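Local coordinates for protein allantoicase (Saccharomyces cerevisiae, PDB 1O59) that catalyses the hydrolysis of allantoate to (S)-ureidoglycolate and urea, a step of allantoin degradation that lets yeast use purines as a secondary nitrogen source, at residues N232-G237 with A260-G265; E148-F153 with F163-G168; G44-F49 with N59-T64. One frame throughout, in Å; residues are numbered along the deposited sequence.

Contact 1: residues N232-G237 with A260-G265; sequences NLLLPG and AVIQLG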
loop_
_atom_site.group_PDB
_atom_site.type_symbol
_atom_site.label_atom_id
_atom_site.label_comp_id
_atom_site.label_asym_id
_atom_site.label_seq_id
_atom_site.Cartn_x
_atom_site.Cartn_y
_atom_site.Cartn_z
ATOM N N ASN A 232 -4.964 0.100 5.234
ATOM C CA ASN A 232 -4.955 -1.169 5.905
ATOM C C ASN A 232 -6.320 -1.837 5.883
ATOM O O ASN A 232 -6.415 -3.033 6.135
ATOM C CB ASN A 232 -4.478 -1.025 7.357
ATOM C CG ASN A 232 -2.987 -0.712 7.464
ATOM O OD1 ASN A 232 -2.238 -0.916 6.491
ATOM N ND2 ASN A 232 -2.544 -0.221 8.644
ATOM N N LEU A 233 -7.375 -1.079 5.604
ATOM C CA LEU A 233 -8.746 -1.629 5.603
ATOM C C LEU A 233 -9.004 -2.692 4.529
ATOM O O LEU A 233 -9.948 -3.456 4.632
ATOM C CB LEU A 233 -9.750 -0.512 5.374
ATOM C CG LEU A 233 -9.940 0.460 6.551
ATOM C CD1 LEU A 233 -10.779 1.634 6.069
ATOM C CD2 LEU A 233 -10.585 -0.226 7.784
ATOM N N LEU A 234 -8.168 -2.684 3.486
ATOM C CA LEU A 234 -8.409 -3.417 2.279
ATOM C C LEU A 234 -7.410 -4.563 2.130
ATOM O O LEU A 234 -7.326 -5.203 1.076
ATOM C CB LEU A 234 -8.297 -2.436 1.101
ATOM C CG LEU A 234 -8.917 -1.048 1.301
ATOM C CD1 LEU A 234 -8.650 -0.138 0.137
ATOM C CD2 LEU A 234 -10.438 -1.111 1.527
ATOM N N LEU A 235 -6.659 -4.845 3.185
ATOM C CA LEU A 235 -5.566 -5.806 3.080
ATOM C C LEU A 235 -6.027 -7.263 3.203
ATOM O O LEU A 235 -7.078 -7.550 3.724
ATOM C CB LEU A 235 -4.512 -5.524 4.161
ATOM C CG LEU A 235 -3.784 -4.183 4.036
ATOM C CD1 LEU A 235 -2.816 -4.062 5.197
ATOM C CD2 LEU A 235 -3.050 -4.075 2.704
ATOM N N PRO A 236 -5.191 -8.187 2.786
ATOM C CA PRO A 236 -5.482 -9.585 3.032
ATOM C C PRO A 236 -5.410 -9.892 4.531
ATOM O O PRO A 236 -4.667 -9.213 5.279
ATOM C CB PRO A 236 -4.370 -10.358 2.276
ATOM C CG PRO A 236 -3.571 -9.343 1.504
ATOM C CD PRO A 236 -3.895 -7.985 2.115
ATOM N N GLY A 237 -6.164 -10.919 4.944
ATOM C CA GLY A 237 -6.116 -11.416 6.292
ATOM C C GLY A 237 -6.803 -10.530 7.292
ATOM O O GLY A 237 -7.330 -9.462 6.978
ATOM N N ALA A 260 -13.820 7.070 6.284
ATOM C CA ALA A 260 -12.879 6.643 5.286
ATOM C C ALA A 260 -13.656 6.406 4.014
ATOM O O ALA A 260 -14.649 5.693 4.030
ATOM C CB ALA A 260 -12.192 5.358 5.745
ATOM N N VAL A 261 -13.217 7.033 2.924
ATOM C CA VAL A 261 -13.781 6.789 1.596
ATOM C C VAL A 261 -12.928 5.805 0.799
ATOM O O VAL A 261 -11.711 5.959 0.661
ATOM C CB VAL A 261 -13.931 8.059 0.767
ATOM C CG1 VAL A 261 -14.465 7.722 -0.616
ATOM C CG2 VAL A 261 -14.872 9.046 1.447
ATOM N N ILE A 262 -13.609 4.800 0.241
ATOM C CA ILE A 262 -12.935 3.775 -0.528
ATOM C C ILE A 262 -13.467 3.708 -1.948
ATOM O O ILE A 262 -14.662 3.591 -2.145
ATOM C CB ILE A 262 -13.050 2.453 0.222
ATOM C CG1 ILE A 262 -12.124 2.514 1.450
ATOM C CG2 ILE A 262 -12.653 1.263 -0.663
ATOM C CD1 ILE A 262 -12.822 2.068 2.667
ATOM N N GLN A 263 -12.574 3.842 -2.933
ATOM C CA GLN A 263 -12.934 3.538 -4.296
ATOM C C GLN A 263 -12.850 2.035 -4.485
ATOM O O GLN A 263 -11.809 1.429 -4.238
ATOM C CB GLN A 263 -12.009 4.224 -5.289
ATOM C CG GLN A 263 -12.457 4.042 -6.730
ATOM C CD GLN A 263 -11.905 5.078 -7.671
ATOM O OE1 GLN A 263 -11.796 6.227 -7.331
ATOM N NE2 GLN A 263 -11.586 4.671 -8.858
ATOM N N LEU A 264 -13.965 1.455 -4.912
ATOM C CA LEU A 264 -14.072 0.043 -5.209
ATOM C C LEU A 264 -13.294 -0.285 -6.469
ATOM O O LEU A 264 -13.039 0.588 -7.306
ATOM C CB LEU A 264 -15.538 -0.344 -5.412
ATOM C CG LEU A 264 -16.524 -0.079 -4.256
ATOM C CD1 LEU A 264 -17.959 -0.558 -4.623
ATOM C CD2 LEU A 264 -16.045 -0.731 -2.958
ATOM N N GLY A 265 -12.922 -1.558 -6.605
ATOM C CA GLY A 265 -12.117 -2.012 -7.730
ATOM C C GLY A 265 -12.843 -1.911 -9.048
ATOM O O GLY A 265 -12.216 -1.906 -10.101
#
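Leu233 and Leu234 meet Ala260 and Ile262 through branched or methyl side chains alone, so no ring or amide offers a face or an edge across this contact. The nearby flat groups belong to its frame: Trp246 touches both Leu233 and Ala260, and the Asn232 amide is held by Lys41 through OD1 and by the Gly245 carbonyl through ND2.

Leu233 CD1 is the shared methyl at one end, 4.0 Å from Ala260 CB and likewise 4.0 Å from Ile262 CD1. At the other end Leu234 CD2 lies 3.9 Å from Ile262 CG2, with CG1 and CD1 of the same isoleucine scarcely farther, so one leucine methyl spans the flank of the isoleucine while the two side chains run past each other in opposite directions. Ile262 sets CG1 anti to its carbonyl carbon (chi1 -72°), which places CG2 anti to the backbone N; its two branches thus serve Leu234 together, and CD1 reaches on to Leu233.

Strand alternation agrees with this: Ala260 and Ile262 point toward the loop, whereas Val261 between them points away. Were Ile262 cut back to an alanine, Leu234 CD2 would probably face a gap and Leu233 CD1 would keep Ala260 CB as its one close partner across the two segments.

Strand 258-263 belongs to a five-stranded antiparallel sheet and strand 346-354, whose Ile350 touches Ile262, to the opposing one, so these residues pack inside the beta sandwich of the second allantoicase repeat. All four are buried and meet through carbons, which implies a purely hydrophobic association, while the polar anchoring lies beside it, in backbone bonds such as Leu233 with Ile350 and side-chain bonds such as Asn232 with Lys41.

Contact 2: residues E148-F153 with F163-G168; sequences EIVEKF and FVRGNG
Val150 and Arg165 mark the closest backbone approach, with CA atoms 6.8 Å apart, where a classic beta bulge at Ile149 and Val150 opposite Ile127 turns the chain through a corner and the facing segment 163-168 enters a type I turn from Arg165 to Gly168.

Arg165 carries the polar half. Arg165 NE donates to the Ile149 carbonyl O over 3.0 Å, with a somewhat bent N-H...O angle of 144°. Arg165 NH2 adds a weak bond to the same Ile149 O at 3.4 Å, so the oxygen sits beside the guanidinium edge, tilted a little from its plane. The chain bends at chi3 (83°), carrying the guanidinium round so that Arg165 NH1 can donate to Gly168 O at 2.8 Å, an acceptor lying in the plane of the group. One side chain therefore ties the bulge to the far end of its own turn, which is also closed by the bond from Gly168 N to Arg165 O.

The apolar half is built round Phe163. Phe153 CE2 lies over one face of the Phe163 ring, and the closest approach is Phe153 CZ to Phe163 CE1, 3.9 Å; the ring planes stand at 51° and the centroids 5.2 Å apart, an oblique aromatic pair. Val150 CG2 meets Phe163 CE2 at 4.2 Å. The rings of Phe15 and Phe153 pair edge-to-face, and Ile127 touches both Val150 and Phe163.

Strand 147-154 borders one sheet and strand 160-164 belongs to the other, so the aromatic pair packs between the two layers. Chemically the contact divides in two: dispersion among buried rings and Val150, and a charged donor whose proximity would probably polarise the Ile149 carbonyl while both bonding directions restrain the guanidinium from turning.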
loop_
_atom_site.group_PDB
_atom_site.type_symbol
_atom_site.label_atom_id
_atom_site.label_comp_id
_atom_site.label_asym_id
_atom_site.label_seq_id
_atom_site.Cartn_x
_atom_site.Cartn_y
_atom_site.Cartn_z
ATOM N N GLU A 148 13.534 -1.394 -17.746
ATOM C CA GLU A 148 13.691 -0.201 -16.909
ATOM C C GLU A 148 12.452 0.711 -16.916
ATOM O O GLU A 148 11.927 1.100 -17.950
ATOM C CB GLU A 148 14.910 0.607 -17.346
ATOM C CG GLU A 148 15.212 1.748 -16.403
ATOM C CD GLU A 148 16.304 2.648 -16.930
ATOM O OE1 GLU A 148 17.445 2.468 -16.486
ATOM O OE2 GLU A 148 16.010 3.540 -17.763
ATOM N N ILE A 149 12.001 1.063 -15.731
ATOM C CA ILE A 149 10.821 1.911 -15.599
ATOM C C ILE A 149 11.111 3.192 -14.805
ATOM O O ILE A 149 10.377 4.184 -14.937
ATOM C CB ILE A 149 9.657 1.119 -14.976
ATOM C CG1 ILE A 149 10.052 0.521 -13.647
ATOM C CG2 ILE A 149 9.191 0.024 -15.922
ATOM C CD1 ILE A 149 8.874 0.118 -12.854
ATOM N N VAL A 150 12.189 3.181 -14.018
ATOM C CA VAL A 150 12.693 4.397 -13.418
ATOM C C VAL A 150 14.178 4.486 -13.632
ATOM O O VAL A 150 14.942 3.683 -13.096
ATOM C CB VAL A 150 12.366 4.461 -11.938
ATOM C CG1 VAL A 150 12.920 5.745 -11.326
ATOM C CG2 VAL A 150 10.829 4.330 -11.729
ATOM N N GLU A 151 14.563 5.470 -14.439
ATOM C CA GLU A 151 15.949 5.759 -14.764
ATOM C C GLU A 151 16.758 6.120 -13.525
ATOM O O GLU A 151 16.216 6.551 -12.511
ATOM C CB GLU A 151 16.033 6.918 -15.768
ATOM C CG GLU A 151 15.775 8.286 -15.116
ATOM C CD GLU A 151 15.131 9.323 -16.046
ATOM O OE1 GLU A 151 15.869 10.093 -16.770
ATOM O OE2 GLU A 151 13.856 9.364 -16.020
ATOM N N LYS A 152 18.069 5.966 -13.660
ATOM C CA LYS A 152 19.034 6.170 -12.590
ATOM C C LYS A 152 18.916 7.584 -12.031
ATOM O O LYS A 152 18.935 8.557 -12.771
ATOM C CB LYS A 152 20.447 5.909 -13.137
ATOM C CG LYS A 152 21.526 5.796 -12.092
ATOM C CD LYS A 152 22.926 6.044 -12.688
ATOM C CE LYS A 152 23.875 4.843 -12.561
ATOM N NZ LYS A 152 25.308 5.209 -12.935
ATOM N N PHE A 153 18.769 7.694 -10.723
ATOM C CA PHE A 153 18.745 8.992 -10.087
ATOM C C PHE A 153 19.504 8.986 -8.784
ATOM O O PHE A 153 19.593 7.983 -8.095
ATOM C CB PHE A 153 17.304 9.482 -9.867
ATOM C CG PHE A 153 16.488 8.645 -8.880
ATOM C CD1 PHE A 153 16.561 8.880 -7.508
ATOM C CD2 PHE A 153 15.611 7.653 -9.340
ATOM C CE1 PHE A 153 15.802 8.122 -6.628
ATOM C CE2 PHE A 153 14.842 6.912 -8.485
ATOM C CZ PHE A 153 14.933 7.139 -7.117
ATOM N N PHE A 163 8.977 10.034 -5.681
ATOM C CA PHE A 163 9.067 10.203 -7.142
ATOM C C PHE A 163 7.832 9.682 -7.917
ATOM O O PHE A 163 7.135 8.726 -7.515
ATOM C CB PHE A 163 10.377 9.598 -7.696
ATOM C CG PHE A 163 10.553 8.155 -7.360
ATOM C CD1 PHE A 163 11.217 7.780 -6.188
ATOM C CD2 PHE A 163 10.008 7.168 -8.195
ATOM C CE1 PHE A 163 11.359 6.429 -5.851
ATOM C CE2 PHE A 163 10.113 5.824 -7.885
ATOM C CZ PHE A 163 10.802 5.436 -6.694
ATOM N N VAL A 164 7.591 10.369 -9.029
ATOM C CA VAL A 164 6.598 9.996 -10.012
ATOM C C VAL A 164 7.331 9.915 -11.340
ATOM O O VAL A 164 8.155 10.767 -11.655
ATOM C CB VAL A 164 5.502 11.086 -10.108
ATOM C CG1 VAL A 164 4.455 10.746 -11.185
ATOM C CG2 VAL A 164 4.848 11.298 -8.734
ATOM N N ARG A 165 7.023 8.889 -12.120
ATOM C CA ARG A 165 7.539 8.792 -13.484
ATOM C C ARG A 165 7.065 9.954 -14.331
ATOM O O ARG A 165 5.873 10.272 -14.347
ATOM C CB ARG A 165 7.036 7.536 -14.180
ATOM C CG ARG A 165 7.303 6.244 -13.487
ATOM C CD ARG A 165 6.617 5.111 -14.187
ATOM N NE ARG A 165 7.423 4.663 -15.301
ATOM C CZ ARG A 165 7.197 4.896 -16.574
ATOM N NH1 ARG A 165 6.138 5.566 -17.002
ATOM N NH2 ARG A 165 8.058 4.419 -17.445
ATOM N N GLY A 166 7.982 10.541 -15.088
ATOM C CA GLY A 166 7.618 11.604 -16.015
ATOM C C GLY A 166 6.488 11.253 -16.979
ATOM O O GLY A 166 5.676 12.120 -17.335
ATOM N N ASN A 167 6.433 10.000 -17.429
ATOM C CA ASN A 167 5.434 9.615 -18.424
ATOM C C ASN A 167 4.181 9.065 -17.786
ATOM O O ASN A 167 3.317 8.545 -18.482
ATOM C CB ASN A 167 6.015 8.599 -19.404
ATOM C CG ASN A 167 7.023 9.229 -20.370
ATOM O OD1 ASN A 167 6.751 10.254 -21.026
ATOM N ND2 ASN A 167 8.202 8.615 -20.456
ATOM N N GLY A 168 4.085 9.159 -16.458
ATOM C CA GLY A 168 2.886 8.741 -15.763
ATOM C C GLY A 168 2.847 7.238 -15.686
ATOM O O GLY A 168 3.878 6.608 -15.661
#

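Contact 3: residues G44-F49 with N59-T64; sequences GQVVSF and NLIQPT
Ile61 reaches the backbone of Gly44 because its CG1 stands between the backbone N and the carbonyl carbon (chi1 57°) and the chain then runs on extended through chi2 (171°), presenting CD1 as the leading methyl. Val46 has CG1 anti to the backbone N (chi1 178°), and its other methyl, CG2, is the one nearest that tip.

Ile61 CD1 lies 3.3 Å from Gly44 O and 3.6 Å from Gly44 C, so the methyl presses directly on a peptide group. From there Ile61 CD1 continues along the chain, 4.0 Å from Gln45 N and 4.3 Å from Val46 CG2. The evidence is thus for van der Waals packing of one methyl across three consecutive residues. Gly44 brings no side chain to this surface; a CB on it would point toward Ile61.

Around the contact, the loop is pinned by its backbone: Ile61 bonds to Ser40 and Leu60 to Phe190 of strand 186-196. Leu60 and Val46 both touch Val96, on the strand next to 45-49.

Strand 45-49 is an outermost strand of a five-stranded antiparallel sheet, whereas strand 186-196 belongs to the opposing sheet. The arrangement is that of a loop closing over the border of a two-layer antiparallel beta sandwich, here the first allantoicase repeat, whose clan is that of the galactose-binding-like domains.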
loop_
_atom_site.group_PDB
_atom_site.type_symbol
_atom_site.label_atom_id
_atom_site.label_comp_id
_atom_site.label_asym_id
_atom_site.label_seq_id
_atom_site.Cartn_x
_atom_site.Cartn_y
_atom_site.Cartn_z
ATOM N N GLY A 44 3.916 -8.576 -0.583
ATOM C CA GLY A 44 5.183 -8.389 -1.273
ATOM C C GLY A 44 6.278 -9.271 -0.685
ATOM O O GLY A 44 6.332 -9.458 0.536
ATOM N N GLN A 45 7.141 -9.807 -1.543
ATOM C CA GLN A 45 8.161 -10.765 -1.139
ATOM C C GLN A 45 9.490 -10.513 -1.802
ATOM O O GLN A 45 9.562 -10.364 -3.030
ATOM C CB GLN A 45 7.752 -12.168 -1.549
ATOM C CG GLN A 45 7.114 -12.995 -0.467
ATOM C CD GLN A 45 6.132 -14.016 -1.055
ATOM O OE1 GLN A 45 6.389 -14.599 -2.134
ATOM N NE2 GLN A 45 4.990 -14.212 -0.371
ATOM N N VAL A 46 10.543 -10.547 -0.998
ATOM C CA VAL A 46 11.880 -10.536 -1.537
ATOM C C VAL A 46 12.226 -11.923 -2.058
ATOM O O VAL A 46 12.273 -12.891 -1.314
ATOM C CB VAL A 46 12.924 -10.040 -0.515
ATOM C CG1 VAL A 46 14.303 -10.086 -1.122
ATOM C CG2 VAL A 46 12.592 -8.602 -0.073
ATOM N N VAL A 47 12.486 -11.978 -3.358
ATOM C CA VAL A 47 12.825 -13.191 -4.077
ATOM C C VAL A 47 14.308 -13.436 -3.997
ATOM O O VAL A 47 14.749 -14.562 -3.764
ATOM C CB VAL A 47 12.485 -13.064 -5.576
ATOM C CG1 VAL A 47 12.925 -14.341 -6.363
ATOM C CG2 VAL A 47 11.013 -12.757 -5.776
ATOM N N SER A 48 15.083 -12.386 -4.239
ATOM C CA SER A 48 16.521 -12.526 -4.274
ATOM C C SER A 48 17.243 -11.224 -4.104
ATOM O O SER A 48 16.637 -10.176 -4.114
ATOM C CB SER A 48 16.953 -13.147 -5.598
ATOM O OG SER A 48 18.284 -13.662 -5.474
ATOM N N PHE A 49 18.564 -11.299 -3.965
ATOM C CA PHE A 49 19.364 -10.100 -3.782
ATOM C C PHE A 49 20.797 -10.478 -4.094
ATOM O O PHE A 49 21.168 -11.658 -4.072
ATOM C CB PHE A 49 19.207 -9.538 -2.342
ATOM C CG PHE A 49 19.322 -10.605 -1.281
ATOM C CD1 PHE A 49 20.574 -10.989 -0.794
ATOM C CD2 PHE A 49 18.189 -11.286 -0.829
ATOM C CE1 PHE A 49 20.690 -12.018 0.136
ATOM C CE2 PHE A 49 18.303 -12.302 0.117
ATOM C CZ PHE A 49 19.562 -12.678 0.592
ATOM N N ASN A 59 13.980 -5.789 4.987
ATOM C CA ASN A 59 13.581 -4.568 5.687
ATOM C C ASN A 59 12.951 -3.530 4.773
ATOM O O ASN A 59 12.088 -2.775 5.213
ATOM C CB ASN A 59 14.748 -3.942 6.453
ATOM C CG ASN A 59 15.214 -4.790 7.628
ATOM O OD1 ASN A 59 16.413 -5.015 7.798
ATOM N ND2 ASN A 59 14.280 -5.270 8.424
ATOM N N LEU A 60 13.340 -3.528 3.503
ATOM C CA LEU A 60 12.905 -2.493 2.542
ATOM C C LEU A 60 11.416 -2.368 2.400
ATOM O O LEU A 60 10.934 -1.269 2.128
ATOM C CB LEU A 60 13.449 -2.788 1.152
ATOM C CG LEU A 60 14.953 -2.772 0.967
ATOM C CD1 LEU A 60 15.329 -3.347 -0.378
ATOM C CD2 LEU A 60 15.482 -1.368 1.079
ATOM N N ILE A 61 10.691 -3.486 2.540
ATOM C CA ILE A 61 9.235 -3.510 2.266
ATOM C C ILE A 61 8.347 -3.598 3.499
ATOM O O ILE A 61 7.101 -3.735 3.371
ATOM C CB ILE A 61 8.839 -4.633 1.295
ATOM C CG1 ILE A 61 9.270 -6.005 1.801
ATOM C CG2 ILE A 61 9.446 -4.405 -0.083
ATOM C CD1 ILE A 61 8.680 -7.148 0.951
ATOM N N GLN A 62 8.963 -3.491 4.686
ATOM C CA GLN A 62 8.195 -3.564 5.931
ATOM C C GLN A 62 7.266 -2.345 6.074
ATOM O O GLN A 62 7.600 -1.236 5.688
ATOM C CB GLN A 62 9.114 -3.736 7.170
ATOM C CG GLN A 62 9.935 -5.029 7.128
ATOM C CD GLN A 62 9.046 -6.297 6.944
ATOM O OE1 GLN A 62 8.123 -6.544 7.753
ATOM N NE2 GLN A 62 9.300 -7.066 5.875
ATOM N N PRO A 63 6.103 -2.562 6.657
ATOM C CA PRO A 63 5.102 -1.503 6.815
ATOM C C PRO A 63 5.487 -0.352 7.754
ATOM O O PRO A 63 4.934 0.756 7.649
ATOM C CB PRO A 63 3.901 -2.252 7.394
ATOM C CG PRO A 63 4.423 -3.521 7.907
ATOM C CD PRO A 63 5.657 -3.850 7.204
ATOM N N THR A 64 6.408 -0.627 8.662
ATOM C CA THR A 64 6.804 0.315 9.697
ATOM C C THR A 64 7.686 1.410 9.117
ATOM O O THR A 64 8.299 1.253 8.058
ATOM C CB THR A 64 7.614 -0.426 10.753
ATOM O OG1 THR A 64 8.577 -1.255 10.096
ATOM C CG2 THR A 64 6.783 -1.452 11.484
#

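Along the chain the order is contact 3, contact 2, contact 1. The first two lie in the 43-197 repeat and reach the same five-stranded sheet, at its opposite outermost strands 45-49 and 147-154, with centres 21 Å apart. Contact 1 belongs to the 216-355 repeat; its centre is 27 Å from contact 2 and 21 Å from contact 3, with nearest atoms about 16 Å and 6 Å away. The loops of contacts 1 and 3 have matching anchors: Leu235 O bonds Arg351 as Gln62 O bonds Arg191, and Gly237 O bonds Arg349 as Thr64 O bonds Arg189. This is consistent with a duplicated fold whose two copies pack side by side.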